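Local coordinates for lactaldehyde dehydrogenase (Methanocaldococcus jannaschii, PDB 3PQA), which oxidises lactaldehyde to lactate with NAD as the preferred electron acceptor, a step in the biosynthesis of coenzyme F420, at residues B[72-84]-B[168-180]. Residues are numbered along the deposited sequence; the frame is centred on the assembly and turned at random.
Sequences KKEELAKILAIDA and KAPLVCIELAKII
Two helices of the NAD-binding domain of the aldehyde dehydrogenase fold pack here roughly antiparallel, the axes of 73-84 and 171-180 approaching to 9.6 Å at 151°, and Asp83 of 73-84 reaches the first turn of 171-180. Its CG stands anti to the backbone N (chi1 -172°), which carries the carboxylate over the CA of Ala169. OD2 accepts the N-H of Leu171 at 2.8 Å with an angle of 158° at the hydrogen, the donor lying nearly on the line of the CG-OD2 bond. A water donates to the same OD2 (2.7 Å) and to Ala169 O while accepting from Val172 N, so two amides at the helix start are satisfied, one directly and one through the water. The amides and the helix dipole would be expected to stabilise the negative charge. With an alanine at this position Leu171 N would probably lose its acceptor and the water one of its three partners. The middle of the interface is mainly aliphatic. Ile79 puts CG2 against Leu171 CB (3.8 Å), and its CD1 meets Glu175 CG at 3.6 Å, the two side chains crossing at about a right angle. Val172 meets two leucines, one on each methyl: CG1 touches Leu80 CD2 at 3.9 Å and CG2 touches Leu76 CD2 at 4.0 Å. Lys72, Glu75 and Glu175 line the far edge, where Lys72 and Ile179 run past each other in opposite directions, CD against CD1; a salt bridge internal to 171-180, from Lys178 NZ, occupies Glu175 OE2. Helix 88-111 receives Leu80, strand 24-28 touches Leu171, and helix 145-156 takes Leu176 and Ile180 of helix 171-186.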
loop_
_atom_site.group_PDB
_atom_site.type_symbol
_atom_site.label_atom_id
_atom_site.label_comp_id
_atom_site.label_asym_id
_atom_site.label_seq_id
_atom_site.Cartn_x
_atom_site.Cartn_y
_atom_site.Cartn_z
ATOM N N LYS B 72 -28.571 -0.512 22.462
ATOM C CA LYS B 72 -28.455 -0.150 23.875
ATOM C C LYS B 72 -27.815 1.228 24.073
ATOM O O LYS B 72 -27.361 1.544 25.175
ATOM C CB LYS B 72 -27.647 -1.209 24.630
ATOM C CG LYS B 72 -28.322 -2.579 24.720
ATOM C CD LYS B 72 -27.421 -3.597 25.434
ATOM C CE LYS B 72 -27.731 -3.674 26.920
ATOM N NZ LYS B 72 -28.884 -4.591 27.175
ATOM N N LYS B 73 -27.813 2.052 23.024
ATOM C CA LYS B 73 -27.071 3.316 23.038
ATOM C C LYS B 73 -27.363 4.200 24.259
ATOM O O LYS B 73 -26.440 4.609 24.965
ATOM C CB LYS B 73 -27.294 4.110 21.753
ATOM C CG LYS B 73 -26.325 5.261 21.641
ATOM C CD LYS B 73 -26.453 6.058 20.365
ATOM C CE LYS B 73 -25.486 7.238 20.422
ATOM N NZ LYS B 73 -25.886 8.319 19.470
ATOM N N GLU B 74 -28.640 4.485 24.503
ATOM C CA GLU B 74 -29.011 5.402 25.597
ATOM C C GLU B 74 -28.627 4.844 26.972
ATOM O O GLU B 74 -28.053 5.564 27.805
ATOM C CB GLU B 74 -30.494 5.787 25.527
ATOM C CG GLU B 74 -30.904 6.938 26.466
ATOM C CD GLU B 74 -30.081 8.220 26.309
ATOM O OE1 GLU B 74 -29.452 8.450 25.250
ATOM O OE2 GLU B 74 -30.085 9.025 27.268
ATOM N N GLU B 75 -28.926 3.565 27.188
ATOM C CA GLU B 75 -28.548 2.871 28.410
ATOM C C GLU B 75 -27.048 2.946 28.658
ATOM O O GLU B 75 -26.613 3.226 29.780
ATOM C CB GLU B 75 -28.996 1.406 28.369
ATOM C CG GLU B 75 -28.809 0.665 29.692
ATOM C CD GLU B 75 -29.111 -0.824 29.607
ATOM O OE1 GLU B 75 -28.671 -1.560 30.516
ATOM O OE2 GLU B 75 -29.787 -1.268 28.645
ATOM N N LEU B 76 -26.253 2.687 27.616
ATOM C CA LEU B 76 -24.801 2.708 27.775
ATOM C C LEU B 76 -24.306 4.125 28.056
ATOM O O LEU B 76 -23.396 4.318 28.870
ATOM C CB LEU B 76 -24.106 2.108 26.545
ATOM C CG LEU B 76 -24.353 0.612 26.298
ATOM C CD1 LEU B 76 -23.768 0.239 24.937
ATOM C CD2 LEU B 76 -23.774 -0.272 27.395
ATOM N N ALA B 77 -24.913 5.109 27.392
ATOM C CA ALA B 77 -24.573 6.517 27.630
ATOM C C ALA B 77 -24.843 6.919 29.081
ATOM O O ALA B 77 -24.042 7.640 29.674
ATOM C CB ALA B 77 -25.324 7.431 26.674
ATOM N N LYS B 78 -25.960 6.446 29.641
ATOM C CA LYS B 78 -26.318 6.746 31.042
ATOM C C LYS B 78 -25.314 6.147 32.015
ATOM O O LYS B 78 -24.943 6.779 33.007
ATOM C CB LYS B 78 -27.729 6.241 31.392
ATOM C CG LYS B 78 -28.865 6.840 30.583
ATOM C CD LYS B 78 -29.187 8.261 30.991
ATOM C CE LYS B 78 -30.620 8.621 30.625
ATOM N NZ LYS B 78 -30.813 10.082 30.835
ATOM N N ILE B 79 -24.870 4.924 31.723
ATOM C CA ILE B 79 -23.850 4.283 32.536
ATOM C C ILE B 79 -22.558 5.111 32.545
ATOM O O ILE B 79 -21.947 5.283 33.595
ATOM C CB ILE B 79 -23.581 2.823 32.102
ATOM C CG1 ILE B 79 -24.777 1.933 32.480
ATOM C CG2 ILE B 79 -22.313 2.286 32.785
ATOM C CD1 ILE B 79 -24.874 0.624 31.680
ATOM N N LEU B 80 -22.152 5.629 31.385
ATOM C CA LEU B 80 -20.985 6.515 31.330
ATOM C C LEU B 80 -21.176 7.754 32.212
ATOM O O LEU B 80 -20.260 8.164 32.918
ATOM C CB LEU B 80 -20.650 6.915 29.886
ATOM C CG LEU B 80 -20.118 5.769 29.011
ATOM C CD1 LEU B 80 -20.018 6.219 27.548
ATOM C CD2 LEU B 80 -18.769 5.311 29.505
ATOM N N ALA B 81 -22.368 8.334 32.171
ATOM C CA ALA B 81 -22.671 9.523 32.967
ATOM C C ALA B 81 -22.567 9.220 34.455
ATOM O O ALA B 81 -21.911 9.948 35.203
ATOM C CB ALA B 81 -24.054 10.056 32.625
ATOM N N ILE B 82 -23.201 8.129 34.870
ATOM C CA ILE B 82 -23.286 7.760 36.279
ATOM C C ILE B 82 -21.956 7.240 36.838
ATOM O O ILE B 82 -21.560 7.606 37.946
ATOM C CB ILE B 82 -24.457 6.745 36.500
ATOM C CG1 ILE B 82 -25.802 7.444 36.259
ATOM C CG2 ILE B 82 -24.421 6.128 37.896
ATOM C CD1 ILE B 82 -26.975 6.489 36.008
ATOM N N ASP B 83 -21.264 6.406 36.061
ATOM C CA ASP B 83 -20.078 5.689 36.536
ATOM C C ASP B 83 -18.787 6.472 36.289
ATOM O O ASP B 83 -17.930 6.555 37.168
ATOM C CB ASP B 83 -20.031 4.296 35.870
ATOM C CG ASP B 83 -18.951 3.381 36.431
ATOM O OD1 ASP B 83 -18.420 3.624 37.528
ATOM O OD2 ASP B 83 -18.640 2.372 35.750
ATOM N N ALA B 84 -18.652 7.034 35.090
ATOM C CA ALA B 84 -17.454 7.780 34.714
ATOM C C ALA B 84 -17.594 9.284 34.952
ATOM O O ALA B 84 -16.628 10.028 34.801
ATOM C CB ALA B 84 -17.083 7.493 33.238
ATOM N N LYS B 168 -12.251 2.310 38.214
ATOM C CA LYS B 168 -12.834 3.630 38.446
ATOM C C LYS B 168 -14.112 3.847 37.640
ATOM O O LYS B 168 -14.925 4.695 37.985
ATOM C CB LYS B 168 -11.809 4.712 38.131
ATOM C CG LYS B 168 -10.735 4.823 39.184
ATOM C CD LYS B 168 -9.584 5.667 38.694
ATOM C CE LYS B 168 -8.374 5.483 39.589
ATOM N NZ LYS B 168 -7.202 5.964 38.835
ATOM N N ALA B 169 -14.275 3.083 36.559
ATOM C CA ALA B 169 -15.498 3.129 35.754
ATOM C C ALA B 169 -15.712 1.829 34.979
ATOM O O ALA B 169 -15.753 1.847 33.759
ATOM C CB ALA B 169 -15.487 4.338 34.795
ATOM N N PRO B 170 -15.878 0.702 35.698
ATOM C CA PRO B 170 -15.952 -0.625 35.070
ATOM C C PRO B 170 -17.317 -1.018 34.486
ATOM O O PRO B 170 -17.390 -1.968 33.707
ATOM C CB PRO B 170 -15.601 -1.564 36.232
ATOM C CG PRO B 170 -16.165 -0.868 37.439
ATOM C CD PRO B 170 -16.051 0.626 37.165
ATOM N N LEU B 171 -18.387 -0.307 34.843
ATOM C CA LEU B 171 -19.733 -0.830 34.546
ATOM C C LEU B 171 -20.068 -0.926 33.055
ATOM O O LEU B 171 -20.721 -1.887 32.610
ATOM C CB LEU B 171 -20.822 -0.079 35.321
ATOM C CG LEU B 171 -20.692 -0.089 36.851
ATOM C CD1 LEU B 171 -21.890 0.606 37.478
ATOM C CD2 LEU B 171 -20.529 -1.512 37.415
ATOM N N VAL B 172 -19.592 0.035 32.273
ATOM C CA VAL B 172 -19.856 -0.032 30.848
ATOM C C VAL B 172 -19.105 -1.218 30.232
ATOM O O VAL B 172 -19.585 -1.800 29.267
ATOM C CB VAL B 172 -19.568 1.290 30.105
ATOM C CG1 VAL B 172 -18.084 1.442 29.778
ATOM C CG2 VAL B 172 -20.425 1.381 28.849
ATOM N N CYS B 173 -17.948 -1.570 30.807
ATOM C CA CYS B 173 -17.136 -2.705 30.334
ATOM C C CYS B 173 -17.783 -4.036 30.660
ATOM O O CYS B 173 -17.678 -4.991 29.877
ATOM C CB CYS B 173 -15.733 -2.647 30.931
ATOM S SG CYS B 173 -14.839 -1.199 30.335
ATOM N N ILE B 174 -18.457 -4.092 31.808
ATOM C CA ILE B 174 -19.254 -5.268 32.173
ATOM C C ILE B 174 -20.407 -5.421 31.177
ATOM O O ILE B 174 -20.697 -6.529 30.724
ATOM C CB ILE B 174 -19.755 -5.198 33.651
ATOM C CG1 ILE B 174 -18.572 -5.395 34.607
ATOM C CG2 ILE B 174 -20.822 -6.248 33.913
ATOM C CD1 ILE B 174 -18.835 -4.890 36.044
ATOM N N GLU B 175 -21.023 -4.300 30.804
ATOM C CA GLU B 175 -22.078 -4.316 29.794
ATOM C C GLU B 175 -21.574 -4.751 28.421
ATOM O O GLU B 175 -22.246 -5.516 27.727
ATOM C CB GLU B 175 -22.792 -2.972 29.706
ATOM C CG GLU B 175 -23.725 -2.672 30.911
ATOM C CD GLU B 175 -24.577 -3.865 31.325
ATOM O OE1 GLU B 175 -25.403 -4.347 30.515
ATOM O OE2 GLU B 175 -24.398 -4.343 32.466
ATOM N N LEU B 176 -20.394 -4.259 28.040
ATOM C CA LEU B 176 -19.801 -4.649 26.753
ATOM C C LEU B 176 -19.477 -6.143 26.741
ATOM O O LEU B 176 -19.661 -6.809 25.720
ATOM C CB LEU B 176 -18.559 -3.809 26.437
ATOM C CG LEU B 176 -17.805 -4.136 25.137
ATOM C CD1 LEU B 176 -18.693 -3.908 23.911
ATOM C CD2 LEU B 176 -16.529 -3.304 25.045
ATOM N N ALA B 177 -18.998 -6.665 27.874
ATOM C CA ALA B 177 -18.657 -8.085 28.006
ATOM C C ALA B 177 -19.879 -8.987 27.783
ATOM O O ALA B 177 -19.786 -10.004 27.082
ATOM C CB ALA B 177 -18.015 -8.363 29.366
ATOM N N LYS B 178 -21.014 -8.605 28.379
ATOM C CA LYS B 178 -22.293 -9.279 28.130
ATOM C C LYS B 178 -22.657 -9.247 26.637
ATOM O O LYS B 178 -23.065 -10.265 26.070
ATOM C CB LYS B 178 -23.407 -8.634 28.955
ATOM C CG LYS B 178 -23.275 -8.846 30.454
ATOM C CD LYS B 178 -24.350 -8.043 31.169
ATOM C CE LYS B 178 -24.196 -8.107 32.675
ATOM N NZ LYS B 178 -25.184 -7.189 33.307
ATOM N N ILE B 179 -22.495 -8.075 26.014
ATOM C CA ILE B 179 -22.717 -7.911 24.567
ATOM C C ILE B 179 -21.817 -8.836 23.728
ATOM O O ILE B 179 -22.294 -9.496 22.792
ATOM C CB ILE B 179 -22.551 -6.425 24.135
ATOM C CG1 ILE B 179 -23.791 -5.618 24.536
ATOM C CG2 ILE B 179 -22.278 -6.295 22.625
ATOM C CD1 ILE B 179 -23.619 -4.109 24.421
ATOM N N ILE B 180 -20.530 -8.894 24.074
ATOM C CA ILE B 180 -19.580 -9.797 23.402
ATOM C C ILE B 180 -20.004 -11.254 23.608
ATOM O O ILE B 180 -20.052 -12.029 22.650
ATOM C CB ILE B 180 -18.118 -9.573 23.897
ATOM C CG1 ILE B 180 -17.626 -8.194 23.448
ATOM C CG2 ILE B 180 -17.172 -10.687 23.378
ATOM C CD1 ILE B 180 -16.435 -7.648 24.202
HETATM O O HOH W 1 -18.435 2.537 33.073
#